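Long-range contacts in putative diguanylate cyclase (GGDEF) with PAS/PAC domain (Rhodopseudomonas palustris, PDB 3LIF), which probably makes cyclic di-GMP from two GTP molecules in its cytoplasmic part, while the extracellular PDC-fold sensor domain in this chain probably receives the signal: residues T31-I42 against L60-L70; P91-Y100 against L113-T122. All coordinates share one frame; numbering follows the deposited sequence.

Interaction 1. Residues T31-I42 against L60-L70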
loop_
_atom_site.group_PDB
_atom_site.type_symbol
_atom_site.label_atom_id
_atom_site.label_comp_id
_atom_site.label_asym_id
_atom_site.label_seq_id
_atom_site.Cartn_x
_atom_site.Cartn_y
_atom_site.Cartn_z
ATOM N N THR A 31 -8.472 4.247 0.626
ATOM C CA THR A 31 -7.781 3.712 1.812
ATOM C C THR A 31 -6.529 4.529 2.184
ATOM O O THR A 31 -6.360 4.938 3.325
ATOM C CB THR A 31 -7.339 2.315 1.593
ATOM O OG1 THR A 31 -8.479 1.507 1.265
ATOM C CG2 THR A 31 -6.666 1.795 2.840
ATOM N N PHE A 32 -5.664 4.789 1.217
ATOM C CA PHE A 32 -4.538 5.672 1.506
ATOM C C PHE A 32 -4.965 7.072 1.937
ATOM O O PHE A 32 -4.364 7.630 2.861
ATOM C CB PHE A 32 -3.492 5.667 0.378
ATOM C CG PHE A 32 -2.699 4.397 0.359
ATOM C CD1 PHE A 32 -3.189 3.267 -0.273
ATOM C CD2 PHE A 32 -1.496 4.297 1.057
ATOM C CE1 PHE A 32 -2.475 2.065 -0.245
ATOM C CE2 PHE A 32 -0.770 3.115 1.042
ATOM C CZ PHE A 32 -1.273 1.997 0.431
ATOM N N GLN A 33 -6.011 7.617 1.304
ATOM C CA GLN A 33 -6.496 8.937 1.630
ATOM C C GLN A 33 -6.883 8.910 3.102
ATOM O O GLN A 33 -6.544 9.784 3.882
ATOM C CB GLN A 33 -7.750 9.159 0.858
ATOM C CG GLN A 33 -8.160 10.581 0.724
ATOM C CD GLN A 33 -7.876 11.002 -0.717
ATOM O OE1 GLN A 33 -8.811 11.186 -1.510
ATOM N NE2 GLN A 33 -6.578 11.101 -1.086
ATOM N N GLY A 34 -7.585 7.866 3.486
ATOM C CA GLY A 34 -8.004 7.760 4.860
ATOM C C GLY A 34 -6.816 7.932 5.778
ATOM O O GLY A 34 -6.906 8.645 6.769
ATOM N N ALA A 35 -5.702 7.277 5.425
ATOM C CA ALA A 35 -4.520 7.215 6.232
ATOM C C ALA A 35 -3.857 8.567 6.167
ATOM O O ALA A 35 -3.395 9.076 7.183
ATOM C CB ALA A 35 -3.585 6.131 5.711
ATOM N N ASP A 36 -3.815 9.162 4.983
ATOM C CA ASP A 36 -3.223 10.470 4.862
ATOM C C ASP A 36 -3.890 11.435 5.838
ATOM O O ASP A 36 -3.254 12.140 6.614
ATOM C CB ASP A 36 -3.431 10.986 3.475
ATOM C CG ASP A 36 -2.440 12.052 3.117
ATOM O OD1 ASP A 36 -1.656 12.455 4.046
ATOM O OD2 ASP A 36 -2.386 12.422 1.901
ATOM N N VAL A 37 -5.205 11.465 5.809
ATOM C CA VAL A 37 -5.927 12.346 6.679
ATOM C C VAL A 37 -5.480 12.100 8.132
ATOM O O VAL A 37 -5.224 13.052 8.884
ATOM C CB VAL A 37 -7.521 12.202 6.462
ATOM C CG1 VAL A 37 -8.280 12.511 7.724
ATOM C CG2 VAL A 37 -7.985 13.100 5.329
ATOM N N VAL A 38 -5.400 10.846 8.552
ATOM C CA VAL A 38 -5.031 10.641 9.943
ATOM C C VAL A 38 -3.601 11.133 10.268
ATOM O O VAL A 38 -3.363 11.755 11.322
ATOM C CB VAL A 38 -5.164 9.211 10.332
ATOM C CG1 VAL A 38 -4.378 8.961 11.580
ATOM C CG2 VAL A 38 -6.612 8.901 10.554
ATOM N N LEU A 39 -2.643 10.866 9.373
ATOM C CA LEU A 39 -1.281 11.224 9.705
ATOM C C LEU A 39 -1.318 12.720 9.829
ATOM O O LEU A 39 -0.751 13.311 10.759
ATOM C CB LEU A 39 -0.238 10.748 8.688
ATOM C CG LEU A 39 0.020 9.224 8.684
ATOM C CD1 LEU A 39 1.470 8.916 8.585
ATOM C CD2 LEU A 39 -0.515 8.571 9.854
ATOM N N ASP A 40 -2.060 13.334 8.929
ATOM C CA ASP A 40 -2.226 14.783 8.983
ATOM C C ASP A 40 -2.792 15.332 10.330
ATOM O O ASP A 40 -2.270 16.272 10.918
ATOM C CB ASP A 40 -2.951 15.276 7.751
ATOM C CG ASP A 40 -2.351 16.498 7.266
ATOM O OD1 ASP A 40 -1.709 17.097 8.164
ATOM O OD2 ASP A 40 -2.451 16.851 6.059
ATOM N N ASP A 41 -3.814 14.696 10.879
ATOM C CA ASP A 41 -4.228 15.111 12.222
ATOM C C ASP A 41 -2.936 15.123 13.052
ATOM O O ASP A 41 -2.732 16.002 13.885
ATOM C CB ASP A 41 -5.257 14.158 12.874
ATOM C CG ASP A 41 -6.693 14.407 12.405
ATOM O OD1 ASP A 41 -6.909 15.398 11.663
ATOM O OD2 ASP A 41 -7.591 13.602 12.778
ATOM N N ILE A 42 -2.044 14.157 12.836
ATOM C CA ILE A 42 -0.918 14.064 13.739
ATOM C C ILE A 42 0.121 15.137 13.410
ATOM O O ILE A 42 0.653 15.749 14.312
ATOM C CB ILE A 42 -0.312 12.670 13.744
ATOM C CG1 ILE A 42 -1.343 11.662 14.254
ATOM C CG2 ILE A 42 0.999 12.639 14.557
ATOM C CD1 ILE A 42 -0.965 10.254 13.927
ATOM N N LEU A 60 -2.397 7.183 20.469
ATOM C CA LEU A 60 -1.922 6.456 19.279
ATOM C C LEU A 60 -2.443 5.035 19.223
ATOM O O LEU A 60 -2.801 4.537 18.171
ATOM C CB LEU A 60 -0.404 6.416 19.210
ATOM C CG LEU A 60 0.213 7.786 18.954
ATOM C CD1 LEU A 60 1.651 7.617 18.693
ATOM C CD2 LEU A 60 -0.386 8.493 17.806
ATOM N N ARG A 61 -2.483 4.367 20.353
ATOM C CA ARG A 61 -2.975 3.022 20.330
ATOM C C ARG A 61 -4.476 3.009 20.019
ATOM O O ARG A 61 -5.018 2.033 19.486
ATOM C CB ARG A 61 -2.677 2.347 21.658
ATOM C CG ARG A 61 -3.853 1.561 22.275
ATOM C CD ARG A 61 -3.254 0.431 23.082
ATOM N NE ARG A 61 -2.063 0.015 22.331
ATOM C CZ ARG A 61 -1.383 -1.120 22.505
ATOM N NH1 ARG A 61 -1.760 -1.994 23.444
ATOM N NH2 ARG A 61 -0.325 -1.380 21.727
ATOM N N ALA A 62 -5.153 4.097 20.352
ATOM C CA ALA A 62 -6.596 4.156 20.163
ATOM C C ALA A 62 -6.811 4.324 18.677
ATOM O O ALA A 62 -7.545 3.572 18.039
ATOM C CB ALA A 62 -7.207 5.352 20.932
ATOM N N LEU A 63 -6.161 5.356 18.177
ATOM C CA LEU A 63 -6.116 5.731 16.803
ATOM C C LEU A 63 -5.789 4.540 15.890
ATOM O O LEU A 63 -6.485 4.275 14.896
ATOM C CB LEU A 63 -5.025 6.773 16.714
ATOM C CG LEU A 63 -4.797 7.372 15.370
ATOM C CD1 LEU A 63 -6.143 7.258 14.746
ATOM C CD2 LEU A 63 -4.360 8.825 15.544
ATOM N N ALA A 64 -4.729 3.809 16.209
ATOM C CA ALA A 64 -4.415 2.656 15.405
ATOM C C ALA A 64 -5.564 1.654 15.411
ATOM O O ALA A 64 -6.022 1.253 14.356
ATOM C CB ALA A 64 -3.136 1.998 15.870
ATOM N N ASP A 65 -6.020 1.233 16.586
ATOM C CA ASP A 65 -7.090 0.224 16.648
ATOM C C ASP A 65 -8.360 0.623 15.927
ATOM O O ASP A 65 -9.225 -0.204 15.704
ATOM C CB ASP A 65 -7.421 -0.186 18.062
ATOM C CG ASP A 65 -6.458 -1.214 18.577
ATOM O OD1 ASP A 65 -6.864 -2.009 19.457
ATOM O OD2 ASP A 65 -5.285 -1.245 18.096
ATOM N N ASN A 66 -8.419 1.881 15.521
ATOM C CA ASN A 66 -9.563 2.461 14.857
ATOM C C ASN A 66 -9.415 2.631 13.354
ATOM O O ASN A 66 -10.378 2.928 12.638
ATOM C CB ASN A 66 -9.742 3.850 15.397
ATOM C CG ASN A 66 -11.085 4.052 15.889
ATOM O OD1 ASN A 66 -11.785 4.947 15.418
ATOM N ND2 ASN A 66 -11.519 3.176 16.828
ATOM N N LEU A 67 -8.178 2.533 12.897
ATOM C CA LEU A 67 -7.927 2.506 11.497
ATOM C C LEU A 67 -7.672 1.033 11.172
ATOM O O LEU A 67 -6.704 0.441 11.678
ATOM C CB LEU A 67 -6.729 3.404 11.182
ATOM C CG LEU A 67 -7.100 4.826 10.784
ATOM C CD1 LEU A 67 -7.949 4.844 9.527
ATOM C CD2 LEU A 67 -7.889 5.443 11.880
ATOM N N PRO A 68 -8.570 0.413 10.377
ATOM C CA PRO A 68 -8.330 -0.997 10.048
ATOM C C PRO A 68 -7.201 -1.128 9.066
ATOM O O PRO A 68 -6.628 -2.180 8.985
ATOM C CB PRO A 68 -9.628 -1.457 9.398
ATOM C CG PRO A 68 -10.588 -0.272 9.488
ATOM C CD PRO A 68 -9.772 0.952 9.721
ATOM N N GLN A 69 -6.848 -0.076 8.336
ATOM C CA GLN A 69 -5.731 -0.218 7.386
ATOM C C GLN A 69 -4.282 0.053 7.916
ATOM O O GLN A 69 -3.282 -0.130 7.168
ATOM C CB GLN A 69 -5.963 0.624 6.156
ATOM C CG GLN A 69 -5.774 2.065 6.426
ATOM C CD GLN A 69 -7.125 2.798 6.693
ATOM O OE1 GLN A 69 -7.884 2.442 7.616
ATOM N NE2 GLN A 69 -7.421 3.819 5.855
ATOM N N LEU A 70 -4.168 0.494 9.172
ATOM C CA LEU A 70 -2.893 0.842 9.761
ATOM C C LEU A 70 -2.698 -0.084 10.910
ATOM O O LEU A 70 -3.554 -0.196 11.737
ATOM C CB LEU A 70 -2.953 2.256 10.262
ATOM C CG LEU A 70 -3.069 3.296 9.147
ATOM C CD1 LEU A 70 -2.785 4.671 9.709
ATOM C CD2 LEU A 70 -2.094 3.029 8.002
#

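Interaction 2. Residues P91-Y100 against L113-T122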
loop_
_atom_site.group_PDB
_atom_site.type_symbol
_atom_site.label_atom_id
_atom_site.label_comp_id
_atom_site.label_asym_id
_atom_site.label_seq_id
_atom_site.Cartn_x
_atom_site.Cartn_y
_atom_site.Cartn_z
ATOM N N PRO A 91 9.395 0.872 21.759
ATOM C CA PRO A 91 10.813 0.657 21.503
ATOM C C PRO A 91 11.507 1.939 21.125
ATOM O O PRO A 91 11.629 2.231 19.950
ATOM C CB PRO A 91 10.793 -0.268 20.313
ATOM C CG PRO A 91 9.485 0.091 19.616
ATOM C CD PRO A 91 8.538 0.327 20.705
ATOM N N ALA A 92 11.981 2.698 22.108
ATOM C CA ALA A 92 12.588 4.003 21.837
ATOM C C ALA A 92 13.990 3.910 21.261
ATOM O O ALA A 92 14.945 4.507 21.784
ATOM C CB ALA A 92 12.594 4.843 23.085
ATOM N N LEU A 93 14.112 3.177 20.166
ATOM C CA LEU A 93 15.394 3.040 19.494
ATOM C C LEU A 93 15.683 4.146 18.481
ATOM O O LEU A 93 14.858 4.976 18.133
ATOM C CB LEU A 93 15.446 1.706 18.769
ATOM C CG LEU A 93 15.595 0.382 19.516
ATOM C CD1 LEU A 93 15.835 0.584 20.966
ATOM C CD2 LEU A 93 14.373 -0.423 19.334
ATOM N N ASP A 94 16.892 4.129 17.983
ATOM C CA ASP A 94 17.342 5.083 16.998
ATOM C C ASP A 94 17.063 4.547 15.578
ATOM O O ASP A 94 17.599 3.510 15.217
ATOM C CB ASP A 94 18.854 5.281 17.188
ATOM C CG ASP A 94 19.517 6.007 16.023
ATOM O OD1 ASP A 94 20.613 5.563 15.653
ATOM O OD2 ASP A 94 18.981 7.013 15.476
ATOM N N ASN A 95 16.260 5.259 14.781
ATOM C CA ASN A 95 15.889 4.782 13.437
ATOM C C ASN A 95 16.290 5.744 12.319
ATOM O O ASN A 95 15.822 5.635 11.187
ATOM C CB ASN A 95 14.397 4.453 13.351
ATOM C CG ASN A 95 14.006 3.344 14.290
ATOM O OD1 ASN A 95 13.430 3.597 15.325
ATOM N ND2 ASN A 95 14.324 2.123 13.948
ATOM N N SER A 96 17.179 6.667 12.661
ATOM C CA SER A 96 17.720 7.633 11.692
ATOM C C SER A 96 18.401 6.977 10.502
ATOM O O SER A 96 18.783 7.663 9.548
ATOM C CB SER A 96 18.747 8.504 12.384
ATOM O OG SER A 96 19.632 7.617 13.034
ATOM N N ASP A 97 18.531 5.663 10.521
ATOM C CA ASP A 97 19.091 5.055 9.349
ATOM C C ASP A 97 17.995 4.853 8.273
ATOM O O ASP A 97 18.272 4.629 7.112
ATOM C CB ASP A 97 19.758 3.764 9.693
ATOM C CG ASP A 97 18.764 2.709 10.090
ATOM O OD1 ASP A 97 18.736 1.661 9.436
ATOM O OD2 ASP A 97 17.964 2.909 11.034
ATOM N N ARG A 98 16.741 4.973 8.677
ATOM C CA ARG A 98 15.639 4.504 7.898
ATOM C C ARG A 98 15.376 5.496 6.747
ATOM O O ARG A 98 15.465 6.715 6.957
ATOM C CB ARG A 98 14.502 4.417 8.873
ATOM C CG ARG A 98 13.674 3.235 8.728
ATOM C CD ARG A 98 14.410 1.965 8.927
ATOM N NE ARG A 98 13.472 0.967 9.409
ATOM C CZ ARG A 98 13.513 -0.320 9.104
ATOM N NH1 ARG A 98 14.457 -0.753 8.297
ATOM N NH2 ARG A 98 12.587 -1.159 9.609
ATOM N N SER A 99 15.133 5.001 5.531
ATOM C CA SER A 99 15.073 5.928 4.352
ATOM C C SER A 99 13.968 6.947 4.429
ATOM O O SER A 99 14.126 8.128 4.014
ATOM C CB SER A 99 14.895 5.190 3.015
ATOM O OG SER A 99 13.803 4.333 3.133
ATOM N N TYR A 100 12.820 6.498 4.905
ATOM C CA TYR A 100 11.735 7.451 5.022
ATOM C C TYR A 100 12.110 8.579 5.950
ATOM O O TYR A 100 11.701 9.737 5.706
ATOM C CB TYR A 100 10.451 6.810 5.469
ATOM C CG TYR A 100 10.490 6.154 6.822
ATOM C CD1 TYR A 100 10.685 4.796 6.920
ATOM C CD2 TYR A 100 10.278 6.879 8.010
ATOM C CE1 TYR A 100 10.660 4.157 8.120
ATOM C CE2 TYR A 100 10.267 6.223 9.265
ATOM C CZ TYR A 100 10.449 4.858 9.279
ATOM O OH TYR A 100 10.486 4.121 10.429
ATOM N N LEU A 113 4.400 9.273 2.315
ATOM C CA LEU A 113 5.469 8.604 1.560
ATOM C C LEU A 113 5.227 7.151 1.774
ATOM O O LEU A 113 4.887 6.730 2.923
ATOM C CB LEU A 113 6.820 8.928 2.126
ATOM C CG LEU A 113 8.142 8.785 1.352
ATOM C CD1 LEU A 113 9.172 8.043 2.300
ATOM C CD2 LEU A 113 8.144 8.194 -0.036
ATOM N N ILE A 114 5.346 6.380 0.694
ATOM C CA ILE A 114 5.168 4.930 0.845
ATOM C C ILE A 114 6.486 4.243 0.709
ATOM O O ILE A 114 7.186 4.461 -0.240
ATOM C CB ILE A 114 4.201 4.323 -0.181
ATOM C CG1 ILE A 114 2.847 5.033 -0.111
ATOM C CG2 ILE A 114 4.088 2.774 0.016
ATOM C CD1 ILE A 114 2.044 4.739 -1.250
ATOM N N THR A 115 6.838 3.429 1.673
ATOM C CA THR A 115 8.190 2.910 1.737
ATOM C C THR A 115 8.088 1.436 2.043
ATOM O O THR A 115 7.243 1.030 2.858
ATOM C CB THR A 115 8.903 3.554 2.909
ATOM O OG1 THR A 115 9.076 4.941 2.627
ATOM C CG2 THR A 115 10.234 2.891 3.155
ATOM N N GLY A 116 8.916 0.632 1.400
ATOM C CA GLY A 116 8.846 -0.840 1.613
ATOM C C GLY A 116 9.526 -1.628 0.515
ATOM O O GLY A 116 9.782 -1.084 -0.550
ATOM N N PRO A 117 9.772 -2.908 0.757
ATOM C CA PRO A 117 9.384 -3.532 2.017
ATOM C C PRO A 117 10.502 -3.376 3.055
ATOM O O PRO A 117 11.657 -3.391 2.685
ATOM C CB PRO A 117 9.251 -5.014 1.652
ATOM C CG PRO A 117 10.113 -5.191 0.384
ATOM C CD PRO A 117 10.458 -3.846 -0.149
ATOM N N ILE A 118 10.162 -3.200 4.330
ATOM C CA ILE A 118 11.172 -3.160 5.374
ATOM C C ILE A 118 10.730 -4.024 6.529
ATOM O O ILE A 118 9.550 -4.418 6.670
ATOM C CB ILE A 118 11.416 -1.757 5.919
ATOM C CG1 ILE A 118 10.110 -1.188 6.550
ATOM C CG2 ILE A 118 12.072 -0.853 4.849
ATOM C CD1 ILE A 118 10.120 0.399 6.775
ATOM N N GLN A 119 11.705 -4.367 7.354
ATOM C CA GLN A 119 11.391 -5.250 8.437
ATOM C C GLN A 119 11.048 -4.379 9.647
ATOM O O GLN A 119 11.909 -3.668 10.173
ATOM C CB GLN A 119 12.527 -6.205 8.678
ATOM C CG GLN A 119 12.117 -7.175 9.723
ATOM C CD GLN A 119 13.168 -8.202 10.018
ATOM O OE1 GLN A 119 12.876 -9.237 10.614
ATOM N NE2 GLN A 119 14.394 -7.946 9.588
ATOM N N SER A 120 9.770 -4.368 10.022
ATOM C CA SER A 120 9.271 -3.385 10.947
ATOM C C SER A 120 10.072 -3.399 12.227
ATOM O O SER A 120 10.118 -4.415 12.907
ATOM C CB SER A 120 7.820 -3.713 11.292
ATOM O OG SER A 120 7.424 -3.248 12.585
ATOM N N ARG A 121 10.669 -2.265 12.575
ATOM C CA ARG A 121 11.297 -2.080 13.893
ATOM C C ARG A 121 10.326 -2.086 15.076
ATOM O O ARG A 121 10.762 -1.783 16.186
ATOM C CB ARG A 121 12.059 -0.764 13.956
ATOM C CG ARG A 121 13.090 -0.539 12.854
ATOM C CD ARG A 121 14.459 -1.075 13.200
ATOM N NE ARG A 121 15.450 -1.110 12.122
ATOM C CZ ARG A 121 16.140 -0.061 11.667
ATOM N NH1 ARG A 121 15.953 1.152 12.131
ATOM N NH2 ARG A 121 17.030 -0.211 10.717
ATOM N N THR A 122 9.020 -2.380 14.891
ATOM C CA THR A 122 8.173 -2.536 16.076
ATOM C C THR A 122 7.623 -3.910 16.162
ATOM O O THR A 122 7.283 -4.380 17.234
ATOM C CB THR A 122 6.967 -1.587 16.162
ATOM O OG1 THR A 122 6.020 -2.000 15.205
ATOM C CG2 THR A 122 7.321 -0.109 15.913
HETATM O O HOH W 1 14.355 -3.569 7.485
HETATM O O HOH W 2 11.539 5.495 1.949
#

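Interaction 1. Residues T31-I42 against L60-L70
Gln69 lies alongside Thr31, the two side chains running past each other in opposite directions. From its root outward, Gln69 first meets a methyl group: CB is 3.6 Å from Thr31 CG2, and CG is 3.7 Å from the same carbon. The chain then bends at its second torsion (chi2 -98°), and CD stays within touch of that methyl. At the tip, Gln69 NE2 gives a hydrogen bond of 3.0 Å to Thr31 O. It is fairly straight, with an N-H...O angle of 151°, and Thr31 O lies close to the amide plane. Ala35 N, the regular helix donor, reaches Thr31 O from the opposite face of the carbonyl. Thr31 OG1 bonds to His27 O. Replacing Gln69 by an alanine is likely to cost Thr31 O its side-chain donor and to leave the Thr31 methyl without the packing of CG and CD.

Further along, the contact is apolar. Ala35 CB meets Leu70 CD2. Val38 splits its branches: CG1 reaches Leu63 tip to tip, with CD2 at 4.0 Å, while CG2 slides past Leu67, with CD2 at 3.9 Å. Ile42 CD1 adds a second neighbour to Leu63 CD2, also at 4.0 Å. Helix segments 31-42 and 60-66 run nearly antiparallel (169°); their axes come no closer than 12.1 Å, and branched side chains meet between them. Chemically, aliphatic carbons pack the long N-terminal helix 5-47 of this PDC-fold sensor domain against helix 55-66 and the residues after it, and one glutamine amide ties the chain just before strand 70-76 to the long helix's backbone.

Interaction 2. Residues P91-Y100 against L113-T122
Arg98 and Arg121 stack flat on each other through their guanidinium groups. The centres are 3.7 Å apart and the planes differ by 9°. Arg121 NE sits over the centre of the Arg98 group, and the two side chains cross at a slant. Asp97 grips Arg121 end-on and nearly in the same plane. Arg121 NH2 bonds to Asp97 OD1 at 2.8 Å, and Arg121 NH1 to Asp97 OD2 at 2.9 Å. Both oxygens use their syn lone pairs. This bidentate salt bridge holds the Arg121 group flat and probably offsets the meeting of two positive charges.

Ile118 covers the opposite face of Arg98, its CB 3.9 Å from Arg98 NH2. At the edge, Arg98 NH2 bonds to Gln119 O at 2.7 Å, approaching from above the carbonyl plane. A water links Arg98 NH1 to Gln119 N, so the arginine binds the Gln119 carbonyl directly and its N-H through water. The Arg98 chain bends at chi2 (61°), and its guanidinium ends between Ile118 and Arg121.

Tyr100 meets Ile118 at about a right angle. Ile118 CD1 lies at the ring edge, 4.0 Å from Tyr100 CE1. Nearer the backbone, Tyr100 CB rests on Leu113 CD1 at 3.6 Å. A second water joins Ser99 OG and Thr115 OG1.

Arg98 NE and Tyr100 OH both bond to one MPD molecule, probably from the crystallisation liquor. It may mark a pocket, consistent with ligand sites in Cache sensor domains. Arg98 occupies the N-cap position of helix 99-106, and its side chain reaches to strand 113-119, at the edge of the five-stranded sheet. Strand 126-135 pairs with that strand, and Tyr100 also reaches Val144 and Val146 of strand 141-149 and Leu76 of strand 70-76.

The chain starts with the long helix 5-47, turns, and returns in helix 55-66. Interaction 1 closes this first loop, with 17 residues between its segments. The chain then passes strand 82-85 and reaches 91-100. Interaction 2 closes a second loop of 12 residues, which holds most of helix 99-106. The two loops follow in series and neither nest nor cross. The centres of interactions 1 and 2 are about 18 Å apart, yet Phe32 CE2 packs 4.0 Å from Ile114 CD1. Interaction 1 joins the long helix to helix 55-66 and the start of strand 70-76. Interaction 2 joins the start of helix 99-106 and the loop before it to edge strand 113-119 and the residues just after.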